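Local structure of glycerophosphodiester phosphodiesterase (Thermotoga maritima, 1O1Z) at residues Tyr148-Asp153 against Glu161-Arg166; Asn28-Phe33 against Phe97-Asp102; Ser22-Glu27 against Glu226-Val231. The protein belongs to the glycerophosphoryl diester phosphodiesterase family, a group of enzymes built on the TIM-barrel fold. One frame throughout, in Å; residues are numbered along the deposited sequence. Where two conformers were deposited one is given.

Contact 1 of 3, residues Tyr148-Asp153 against Glu161-Arg166; sequences YGYLID and ENFVER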
loop_
_atom_site.group_PDB
_atom_site.type_symbol
_atom_site.label_atom_id
_atom_site.label_comp_id
_atom_site.label_asym_id
_atom_site.label_seq_id
_atom_site.Cartn_x
_atom_site.Cartn_y
_atom_site.Cartn_z
ATOM N N TYR A 148 -10.487 -2.232 3.053
ATOM C CA TYR A 148 -9.907 -1.602 1.910
ATOM C C TYR A 148 -9.817 -0.130 2.075
ATOM O O TYR A 148 -10.542 0.483 2.866
ATOM C CB TYR A 148 -10.597 -1.968 0.618
ATOM C CG TYR A 148 -12.024 -1.546 0.420
ATOM C CD1 TYR A 148 -12.353 -0.246 0.011
ATOM C CD2 TYR A 148 -13.040 -2.482 0.475
ATOM C CE1 TYR A 148 -13.683 0.105 -0.262
ATOM C CE2 TYR A 148 -14.352 -2.152 0.169
ATOM C CZ TYR A 148 -14.667 -0.844 -0.202
ATOM O OH TYR A 148 -15.976 -0.559 -0.506
ATOM N N GLY A 149 -8.866 0.401 1.304
ATOM C CA GLY A 149 -8.540 1.781 1.333
ATOM C C GLY A 149 -8.492 2.348 -0.067
ATOM O O GLY A 149 -7.869 1.803 -0.987
ATOM N N TYR A 150 -9.152 3.477 -0.228
ATOM C CA TYR A 150 -9.104 4.182 -1.493
ATOM C C TYR A 150 -7.780 4.924 -1.609
ATOM O O TYR A 150 -7.469 5.733 -0.747
ATOM C CB TYR A 150 -10.204 5.225 -1.544
ATOM C CG TYR A 150 -11.639 4.732 -1.580
ATOM C CD1 TYR A 150 -11.992 3.496 -2.124
ATOM C CD2 TYR A 150 -12.658 5.574 -1.151
ATOM C CE1 TYR A 150 -13.343 3.130 -2.241
ATOM C CE2 TYR A 150 -13.972 5.207 -1.244
ATOM C CZ TYR A 150 -14.302 3.983 -1.755
ATOM O OH TYR A 150 -15.644 3.617 -1.833
ATOM N N LEU A 151 -7.048 4.723 -2.707
ATOM C CA LEU A 151 -5.909 5.560 -3.040
ATOM C C LEU A 151 -6.432 6.703 -3.855
ATOM O O LEU A 151 -7.107 6.481 -4.856
ATOM C CB LEU A 151 -4.859 4.783 -3.827
ATOM C CG LEU A 151 -3.952 3.959 -2.936
ATOM C CD1 LEU A 151 -3.298 2.789 -3.687
ATOM C CD2 LEU A 151 -2.870 4.903 -2.389
ATOM N N ILE A 152 -6.087 7.915 -3.455
ATOM C CA ILE A 152 -6.605 9.110 -4.101
ATOM C C ILE A 152 -5.546 9.779 -4.961
ATOM O O ILE A 152 -4.433 10.004 -4.495
ATOM C CB ILE A 152 -7.119 10.066 -3.002
ATOM C CG1 ILE A 152 -8.162 9.385 -2.099
ATOM C CG2 ILE A 152 -7.638 11.345 -3.623
ATOM C CD1 ILE A 152 -8.512 10.194 -0.870
ATOM N N ASP A 153 -5.900 10.079 -6.209
ATOM C CA ASP A 153 -5.035 10.852 -7.103
ATOM C C ASP A 153 -5.818 12.072 -7.593
ATOM O O ASP A 153 -6.920 12.347 -7.091
ATOM C CB ASP A 153 -4.448 9.969 -8.233
ATOM C CG ASP A 153 -5.492 9.454 -9.229
ATOM O OD1 ASP A 153 -6.561 10.069 -9.377
ATOM O OD2 ASP A 153 -5.305 8.434 -9.934
ATOM N N GLU A 161 -17.392 16.692 -3.614
ATOM C CA GLU A 161 -18.724 16.329 -3.178
ATOM C C GLU A 161 -19.051 14.875 -3.486
ATOM O O GLU A 161 -19.617 14.173 -2.654
ATOM C CB GLU A 161 -19.774 17.255 -3.813
ATOM C CG GLU A 161 -21.155 17.071 -3.233
ATOM C CD GLU A 161 -22.073 18.269 -3.449
ATOM O OE1 GLU A 161 -21.690 19.209 -4.170
ATOM O OE2 GLU A 161 -23.180 18.254 -2.894
ATOM N N ASN A 162 -18.684 14.418 -4.680
ATOM C CA ASN A 162 -18.942 13.046 -5.069
ATOM C C ASN A 162 -18.106 12.088 -4.236
ATOM O O ASN A 162 -18.555 11.001 -3.901
ATOM C CB ASN A 162 -18.647 12.853 -6.555
ATOM C CG ASN A 162 -19.716 13.501 -7.464
ATOM O OD1 ASN A 162 -20.843 13.792 -7.044
ATOM N ND2 ASN A 162 -19.350 13.720 -8.719
ATOM N N PHE A 163 -16.887 12.491 -3.895
ATOM C CA PHE A 163 -16.036 11.651 -3.075
ATOM C C PHE A 163 -16.610 11.490 -1.678
ATOM O O PHE A 163 -16.634 10.396 -1.135
ATOM C CB PHE A 163 -14.633 12.189 -3.024
ATOM C CG PHE A 163 -13.669 11.215 -2.450
ATOM C CD1 PHE A 163 -13.502 9.951 -3.015
ATOM C CD2 PHE A 163 -12.962 11.541 -1.348
ATOM C CE1 PHE A 163 -12.615 9.050 -2.455
ATOM C CE2 PHE A 163 -12.063 10.640 -0.786
ATOM C CZ PHE A 163 -11.913 9.411 -1.327
ATOM N N VAL A 164 -17.084 12.587 -1.091
ATOM C CA VAL A 164 -17.726 12.502 0.215
ATOM C C VAL A 164 -18.932 11.563 0.175
ATOM O O VAL A 164 -19.118 10.742 1.059
ATOM C CB VAL A 164 -18.121 13.906 0.719
ATOM C CG1 VAL A 164 -19.000 13.824 1.972
ATOM C CG2 VAL A 164 -16.869 14.760 0.955
ATOM N N GLU A 165 -19.739 11.654 -0.888
ATOM C CA GLU A 165 -20.903 10.796 -1.058
ATOM C C GLU A 165 -20.469 9.322 -1.125
ATOM O O GLU A 165 -21.063 8.466 -0.506
ATOM C CB GLU A 165 -21.664 11.186 -2.325
ATOM C CG GLU A 165 -22.385 12.520 -2.253
ATOM C CD GLU A 165 -22.932 12.990 -3.604
ATOM O OE1 GLU A 165 -22.776 12.268 -4.619
ATOM O OE2 GLU A 165 -23.525 14.091 -3.646
ATOM N N ARG A 166 -19.399 9.054 -1.873
ATOM C CA ARG A 166 -18.905 7.694 -2.034
ATOM C C ARG A 166 -18.421 7.094 -0.726
ATOM O O ARG A 166 -18.706 5.966 -0.401
ATOM C CB ARG A 166 -17.764 7.693 -3.033
ATOM C CG ARG A 166 -17.307 6.330 -3.414
ATOM C CD ARG A 166 -16.186 6.384 -4.440
ATOM N NE ARG A 166 -16.142 5.094 -5.051
ATOM C CZ ARG A 166 -16.182 4.821 -6.344
ATOM N NH1 ARG A 166 -16.171 5.731 -7.337
ATOM N NH2 ARG A 166 -16.201 3.572 -6.644
#

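Contact 2 of 3, residues Asn28-Phe33 against Phe97-Asp102; sequences NTLEAF and FENVSD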
loop_
_atom_site.group_PDB
_atom_site.type_symbol
_atom_site.label_atom_id
_atom_site.label_comp_id
_atom_site.label_asym_id
_atom_site.label_seq_id
_atom_site.Cartn_x
_atom_site.Cartn_y
_atom_site.Cartn_z
ATOM N N ASN A 28 10.359 -3.835 -2.728
ATOM C CA ASN A 28 9.451 -4.950 -2.985
ATOM C C ASN A 28 10.102 -6.342 -2.935
ATOM O O ASN A 28 9.526 -7.315 -3.429
ATOM C CB ASN A 28 8.631 -4.725 -4.265
ATOM C CG ASN A 28 7.378 -3.918 -4.033
ATOM O OD1 ASN A 28 6.806 -3.920 -2.934
ATOM N ND2 ASN A 28 6.954 -3.194 -5.060
ATOM N N THR A 29 11.271 -6.439 -2.308
ATOM C CA THR A 29 11.922 -7.739 -2.084
ATOM C C THR A 29 11.687 -8.245 -0.685
ATOM O O THR A 29 11.390 -7.465 0.235
ATOM C CB THR A 29 13.447 -7.663 -2.291
ATOM O OG1 THR A 29 14.043 -6.731 -1.352
ATOM C CG2 THR A 29 13.792 -7.186 -3.695
ATOM N N LEU A 30 11.889 -9.547 -0.478
ATOM C CA LEU A 30 11.703 -10.100 0.857
ATOM C C LEU A 30 12.638 -9.422 1.841
ATOM O O LEU A 30 12.249 -9.152 2.967
ATOM C CB LEU A 30 11.923 -11.617 0.906
ATOM C CG LEU A 30 10.912 -12.486 0.187
ATOM C CD1 LEU A 30 11.353 -13.941 0.247
ATOM C CD2 LEU A 30 9.532 -12.312 0.812
ATOM N N GLU A 31 13.879 -9.161 1.428
ATOM C CA GLU A 31 14.820 -8.472 2.274
ATOM C C GLU A 31 14.274 -7.118 2.702
ATOM O O GLU A 31 14.298 -6.786 3.883
ATOM C CB GLU A 31 16.169 -8.304 1.569
ATOM C CG GLU A 31 17.192 -7.548 2.398
ATOM C CD GLU A 31 18.486 -7.313 1.648
ATOM O OE1 GLU A 31 18.431 -6.911 0.468
ATOM O OE2 GLU A 31 19.553 -7.499 2.258
ATOM N N ALA A 32 13.748 -6.333 1.759
ATOM C CA ALA A 32 13.218 -5.006 2.112
ATOM C C ALA A 32 12.058 -5.115 3.112
ATOM O O ALA A 32 11.968 -4.340 4.060
ATOM C CB ALA A 32 12.799 -4.259 0.878
ATOM N N PHE A 33 11.175 -6.091 2.910
ATOM C CA PHE A 33 10.044 -6.249 3.833
ATOM C C PHE A 33 10.519 -6.679 5.212
ATOM O O PHE A 33 10.102 -6.121 6.219
ATOM C CB PHE A 33 9.027 -7.266 3.315
ATOM C CG PHE A 33 8.439 -6.927 1.968
ATOM C CD1 PHE A 33 7.913 -5.677 1.723
ATOM C CD2 PHE A 33 8.336 -7.881 0.961
ATOM C CE1 PHE A 33 7.348 -5.354 0.500
ATOM C CE2 PHE A 33 7.782 -7.553 -0.269
ATOM C CZ PHE A 33 7.291 -6.308 -0.504
ATOM N N PHE A 97 3.792 -13.609 2.737
ATOM C CA PHE A 97 3.019 -14.085 3.889
ATOM C C PHE A 97 3.831 -15.076 4.729
ATOM O O PHE A 97 3.705 -15.085 5.945
ATOM C CB PHE A 97 1.722 -14.774 3.447
ATOM C CG PHE A 97 0.644 -13.867 2.908
ATOM C CD1 PHE A 97 0.742 -12.489 2.880
ATOM C CD2 PHE A 97 -0.523 -14.436 2.428
ATOM C CE1 PHE A 97 -0.296 -11.709 2.382
ATOM C CE2 PHE A 97 -1.544 -13.653 1.939
ATOM C CZ PHE A 97 -1.432 -12.308 1.931
ATOM N N GLU A 98 4.665 -15.893 4.078
ATOM C CA GLU A 98 5.515 -16.854 4.797
ATOM C C GLU A 98 6.624 -16.189 5.612
ATOM O O GLU A 98 7.156 -16.796 6.552
ATOM C CB GLU A 98 6.118 -17.844 3.779
ATOM C CG GLU A 98 5.079 -18.780 3.208
ATOM C CD GLU A 98 5.532 -19.561 1.976
ATOM O OE1 GLU A 98 6.663 -19.353 1.483
ATOM O OE2 GLU A 98 4.732 -20.391 1.494
ATOM N N ASN A 99 6.982 -14.958 5.265
ATOM C CA ASN A 99 8.116 -14.246 5.859
ATOM C C ASN A 99 7.803 -13.006 6.715
ATOM O O ASN A 99 8.709 -12.416 7.337
ATOM C CB ASN A 99 9.105 -13.914 4.745
ATOM C CG ASN A 99 9.802 -15.153 4.233
ATOM O OD1 ASN A 99 10.701 -15.680 4.906
ATOM N ND2 ASN A 99 9.374 -15.661 3.075
ATOM N N VAL A 100 6.529 -12.625 6.767
ATOM C CA VAL A 100 6.067 -11.502 7.572
ATOM C C VAL A 100 4.957 -12.007 8.493
ATOM O O VAL A 100 3.952 -12.543 8.026
ATOM C CB VAL A 100 5.532 -10.353 6.684
ATOM C CG1 VAL A 100 4.965 -9.207 7.530
ATOM C CG2 VAL A 100 6.641 -9.835 5.769
ATOM N N SER A 101 5.178 -11.873 9.787
ATOM C CA SER A 101 4.234 -12.319 10.800
ATOM C C SER A 101 2.886 -11.643 10.615
ATOM O O SER A 101 2.816 -10.466 10.305
ATOM C CB SER A 101 4.784 -11.999 12.190
ATOM O OG SER A 101 3.764 -12.054 13.183
ATOM N N ASP A 102 1.818 -12.390 10.850
ATOM C CA ASP A 102 0.467 -11.862 10.741
ATOM C C ASP A 102 0.056 -10.905 11.846
ATOM O O ASP A 102 -1.061 -10.383 11.807
ATOM C CB ASP A 102 -0.550 -12.994 10.589
ATOM C CG ASP A 102 -0.704 -13.839 11.818
ATOM O OD1 ASP A 102 -0.005 -13.680 12.865
ATOM O OD2 ASP A 102 -1.527 -14.766 11.802
#

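Contact 3 of 3, residues Ser22-Glu27 against Glu226-Val231; sequences SAKYLE and EVELFV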
loop_
_atom_site.group_PDB
_atom_site.type_symbol
_atom_site.label_atom_id
_atom_site.label_comp_id
_atom_site.label_asym_id
_atom_site.label_seq_id
_atom_site.Cartn_x
_atom_site.Cartn_y
_atom_site.Cartn_z
ATOM N N SER A 22 12.517 0.598 1.621
ATOM C CA SER A 22 13.028 0.766 0.263
ATOM C C SER A 22 14.098 1.853 0.145
ATOM O O SER A 22 14.747 1.933 -0.869
ATOM C CB SER A 22 11.866 1.005 -0.697
ATOM O OG SER A 22 11.156 2.175 -0.342
ATOM N N ALA A 23 14.265 2.700 1.161
ATOM C CA ALA A 23 15.383 3.671 1.153
ATOM C C ALA A 23 16.740 2.984 1.263
ATOM O O ALA A 23 17.776 3.555 0.842
ATOM C CB ALA A 23 15.242 4.680 2.268
ATOM N N LYS A 24 16.770 1.802 1.873
ATOM C CA LYS A 24 18.029 1.094 2.143
ATOM C C LYS A 24 18.186 -0.268 1.444
ATOM O O LYS A 24 19.309 -0.766 1.301
ATOM C CB LYS A 24 18.206 0.899 3.651
ATOM C CG LYS A 24 18.512 2.180 4.418
ATOM C CD LYS A 24 18.996 1.871 5.848
ATOM C CE LYS A 24 19.434 3.150 6.595
ATOM N NZ LYS A 24 20.283 2.875 7.808
ATOM N N TYR A 25 17.067 -0.856 1.026
ATOM C CA TYR A 25 17.048 -2.178 0.424
ATOM C C TYR A 25 16.196 -2.154 -0.830
ATOM O O TYR A 25 15.298 -1.322 -0.976
ATOM C CB TYR A 25 16.502 -3.189 1.428
ATOM C CG TYR A 25 17.333 -3.213 2.685
ATOM C CD1 TYR A 25 18.526 -3.920 2.730
ATOM C CD2 TYR A 25 16.984 -2.433 3.791
ATOM C CE1 TYR A 25 19.321 -3.898 3.878
ATOM C CE2 TYR A 25 17.759 -2.419 4.930
ATOM C CZ TYR A 25 18.920 -3.145 4.973
ATOM O OH TYR A 25 19.699 -3.098 6.123
ATOM N N LEU A 26 16.446 -3.087 -1.734
ATOM C CA LEU A 26 15.744 -3.070 -3.009
ATOM C C LEU A 26 14.229 -3.236 -2.821
ATOM O O LEU A 26 13.746 -4.200 -2.207
ATOM C CB LEU A 26 16.291 -4.152 -3.933
ATOM C CG LEU A 26 15.630 -4.242 -5.315
ATOM C CD1 LEU A 26 15.851 -2.971 -6.108
ATOM C CD2 LEU A 26 16.113 -5.475 -6.092
ATOM N N GLU A 27 13.477 -2.280 -3.372
ATOM C CA GLU A 27 12.043 -2.221 -3.211
ATOM C C GLU A 27 11.357 -3.536 -3.534
ATOM O O GLU A 27 11.692 -4.240 -4.499
ATOM C CB GLU A 27 11.438 -1.151 -4.096
ATOM C CG GLU A 27 11.762 -1.312 -5.562
ATOM C CD GLU A 27 10.983 -0.335 -6.394
ATOM O OE1 GLU A 27 11.459 0.811 -6.468
ATOM O OE2 GLU A 27 9.917 -0.705 -6.941
ATOM N N GLU A 226 11.508 5.667 4.467
ATOM C CA GLU A 226 12.488 5.900 5.534
ATOM C C GLU A 226 11.983 5.338 6.851
ATOM O O GLU A 226 11.628 6.062 7.784
ATOM C CB GLU A 226 12.780 7.393 5.644
ATOM C CG GLU A 226 13.503 7.967 4.443
ATOM C CD GLU A 226 14.998 7.635 4.403
ATOM O OE1 GLU A 226 15.544 6.996 5.344
ATOM O OE2 GLU A 226 15.650 8.025 3.416
ATOM N N VAL A 227 11.975 4.006 6.928
ATOM C CA VAL A 227 11.352 3.337 8.052
ATOM C C VAL A 227 11.955 3.675 9.410
ATOM O O VAL A 227 11.236 4.045 10.346
ATOM C CB VAL A 227 11.319 1.805 7.855
ATOM C CG1 VAL A 227 10.798 1.120 9.089
ATOM C CG2 VAL A 227 10.496 1.452 6.637
ATOM N N GLU A 228 13.277 3.557 9.568
ATOM C CA GLU A 228 13.874 3.819 10.880
ATOM C C GLU A 228 13.624 5.250 11.338
ATOM O O GLU A 228 13.339 5.493 12.494
ATOM C CB GLU A 228 15.388 3.579 10.880
ATOM C CG GLU A 228 15.828 2.135 10.734
ATOM C CD GLU A 228 17.343 2.019 10.570
ATOM O OE1 GLU A 228 18.024 1.852 11.603
ATOM O OE2 GLU A 228 17.865 2.133 9.425
ATOM N N LEU A 229 13.747 6.202 10.413
ATOM C CA LEU A 229 13.494 7.601 10.712
ATOM C C LEU A 229 12.105 7.776 11.318
ATOM O O LEU A 229 11.940 8.359 12.357
ATOM C CB LEU A 229 13.644 8.427 9.439
ATOM C CG LEU A 229 13.279 9.910 9.494
ATOM C CD1 LEU A 229 14.046 10.643 10.560
ATOM C CD2 LEU A 229 13.500 10.513 8.102
ATOM N N PHE A 230 11.083 7.249 10.648
ATOM C CA PHE A 230 9.728 7.509 11.063
ATOM C C PHE A 230 9.343 6.720 12.306
ATOM O O PHE A 230 8.592 7.193 13.169
ATOM C CB PHE A 230 8.770 7.295 9.876
ATOM C CG PHE A 230 8.702 8.480 8.975
ATOM C CD1 PHE A 230 9.774 8.846 8.195
ATOM C CD2 PHE A 230 7.560 9.260 8.934
ATOM C CE1 PHE A 230 9.730 9.997 7.389
ATOM C CE2 PHE A 230 7.505 10.382 8.122
ATOM C CZ PHE A 230 8.602 10.750 7.355
ATOM N N VAL A 231 9.912 5.537 12.451
ATOM C CA VAL A 231 9.740 4.794 13.697
ATOM C C VAL A 231 10.280 5.590 14.891
ATOM O O VAL A 231 9.638 5.670 15.932
ATOM C CB VAL A 231 10.369 3.390 13.605
ATOM C CG1 VAL A 231 10.417 2.725 14.991
ATOM C CG2 VAL A 231 9.600 2.529 12.599
#

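Contact 1 of 3, residues Tyr148-Asp153 against Glu161-Arg166
In the beta-alpha-beta unit of strand 148-151, helix 160-170 and strand 174-178, Tyr-150 and Ile-152 meet Phe-163 and Arg-166 of the helix. The two aromatic rings touch at their rims. Tyr-150 CD2 lies 3.7 Å from Phe-163 CE1. The ring centroids are 6.0 Å apart and the planes are inclined at 50°, so neither ring lies over the face of the other and this is not a stack. Phe-163 reaches the strand because its CG stands anti to the backbone N (chi1 -168°), which swings the ring out from the helix. Its far end then meets Ile-152. In the conformer described, Ile-152 CD1 is 3.5 Å from Phe-163 CZ. Ile-152 CG1 lies 3.8 Å from Phe-163 CZ.

This is how a TIM barrel packs its helices on the outer side of its strands. Tyr-150 and Ile-152 both point out to the helix, while Leu-151 between them points away from it. Leu-175 of the next strand also touches Tyr-150 and Phe-163.

Arg-166 passes the phenol end of Tyr-150. Its chain is extended from CG to NE, and Arg-166 CG comes to 3.6 Å from Tyr-150 OH. The hydroxyl sits at the edge of the guanidinium, near its plane, and the guanidinium and ring planes are almost perpendicular (88°). No hydrogen bond joins the two side chains. Both turn instead to helix 136-142: Tyr-150 OH is hydrogen-bonded to Asp-140 OD1, and Arg-166 NH2 makes salt bridges to Asp-140 OD2 and Asp-137 OD1.

Contact 2 of 3, residues Asn28-Phe33 against Phe97-Asp102
Leu-30 and Phe-33, in the first turn of helix 30-38, meet Asn-99 and Val-100 of segment 97-102. The contact between the segments is one of van der Waals touches, with no hydrogen bond across it. The Leu-30 isobutyl group crosses the Asn-99 side chain at about a right angle. Both of its methyls approach the amide nitrogen: Leu-30 CD1 is 3.9 Å from Asn-99 ND2 and Leu-30 CD2 is 4.0 Å from Asn-99 ND2. The purely apolar touch is looser. Phe-33 CB lies 4.3 Å from Val-100 CG2, while the Phe-33 ring leads away, onto Val-44 and Leu-46 of strand 43-50.

The side chains of Asn-99 and Thr-29 make their hydrogen bonds to residues close by in the chain. Asn-99 ND2 turns back to Glu-95 O, one helical turn earlier, so the amide that meets Leu-30 is held by its own chain. Thr-29 is the N-cap of helix 30-38. Thr-29 OG1, placed by a chi1 of 61°, accepts from Ala-32 N at 3.2 Å, with an N-H...O angle of 161°. The same hydroxyl is also hydrogen-bonded to Leu-26 O. Val-100 O bonds further off, to Arg-126 NH2.

A capped first helical turn thus rests on segment 97-102, on the outer side of strand 43-50, where a TIM barrel carries its helices.

Contact 3 of 3, residues Ser22-Glu27 against Glu226-Val231
Lys-24 and Glu-228 join the two segments by a salt bridge at the surface, and Ala-23 meets Glu-226 beside it. Lys-24 NZ donates to Glu-228 OE2 at 3.0 Å. The oxygen receives it on its syn lone pair, the side of the other carboxylate oxygen. Both chains are extended beyond CG and cross at about a right angle. Lys-24 CE also comes within 3.4 Å of Glu-228 OE2. Each of the two residues has a second conformer, so the bridge belongs to the pair described here. Glu-228 OE2 has another partner as well: it is hydrogen-bonded to Tyr-21 OH.

The carboxylate of Glu-226 does not bond across the contact. Its chain is bent at chi2 (-77°), which brings the acid group back toward the loop although the side chain starts out away from it. There Glu-226 OE2 lies 3.6 Å from Ala-23 CB, a plain van der Waals touch. Lys-24 NZ stays 6.7 Å from Glu-226 OE1, so the attraction between those charges is at most long-range.

Glu-226 is the N-cap residue of helix 227-232, and Glu-226 O accepts from Phe-230 N at 3.1 Å. Its own N bonds to Thr-224 OG1, and Ala-23 pairs through its backbone with Asp-225. With Lys-24 NZ and Tyr-21 OH both gripping Glu-228 OE2, the charge of the lysine would probably favour the ionised acid. The alternative conformers of Lys-24 and Glu-228 suggest that this surface link is not rigid.

From the N terminus, strand 14-18 leads into loop 22-27, which runs straight on into segment 28-33. Contact 2 closes first, when the chain returns at 97-102, and ties the start of helix 30-38 to that chain. Contact 1 follows in series, as a short local closure from strand 148-151 to helix 160-170. Contact 3 closes last, at 226-231, and its long loop encloses the other two; none of them cross. Contacts 2 and 3 touch: Ala-32 CB is 3.2 Å from Leu-26 O. Contact 1 lies on the opposite side of the chain's centre. Contact 3 links the beginning of the barrel to its final helix, beside the pairing of strands 14-18 and 221-224.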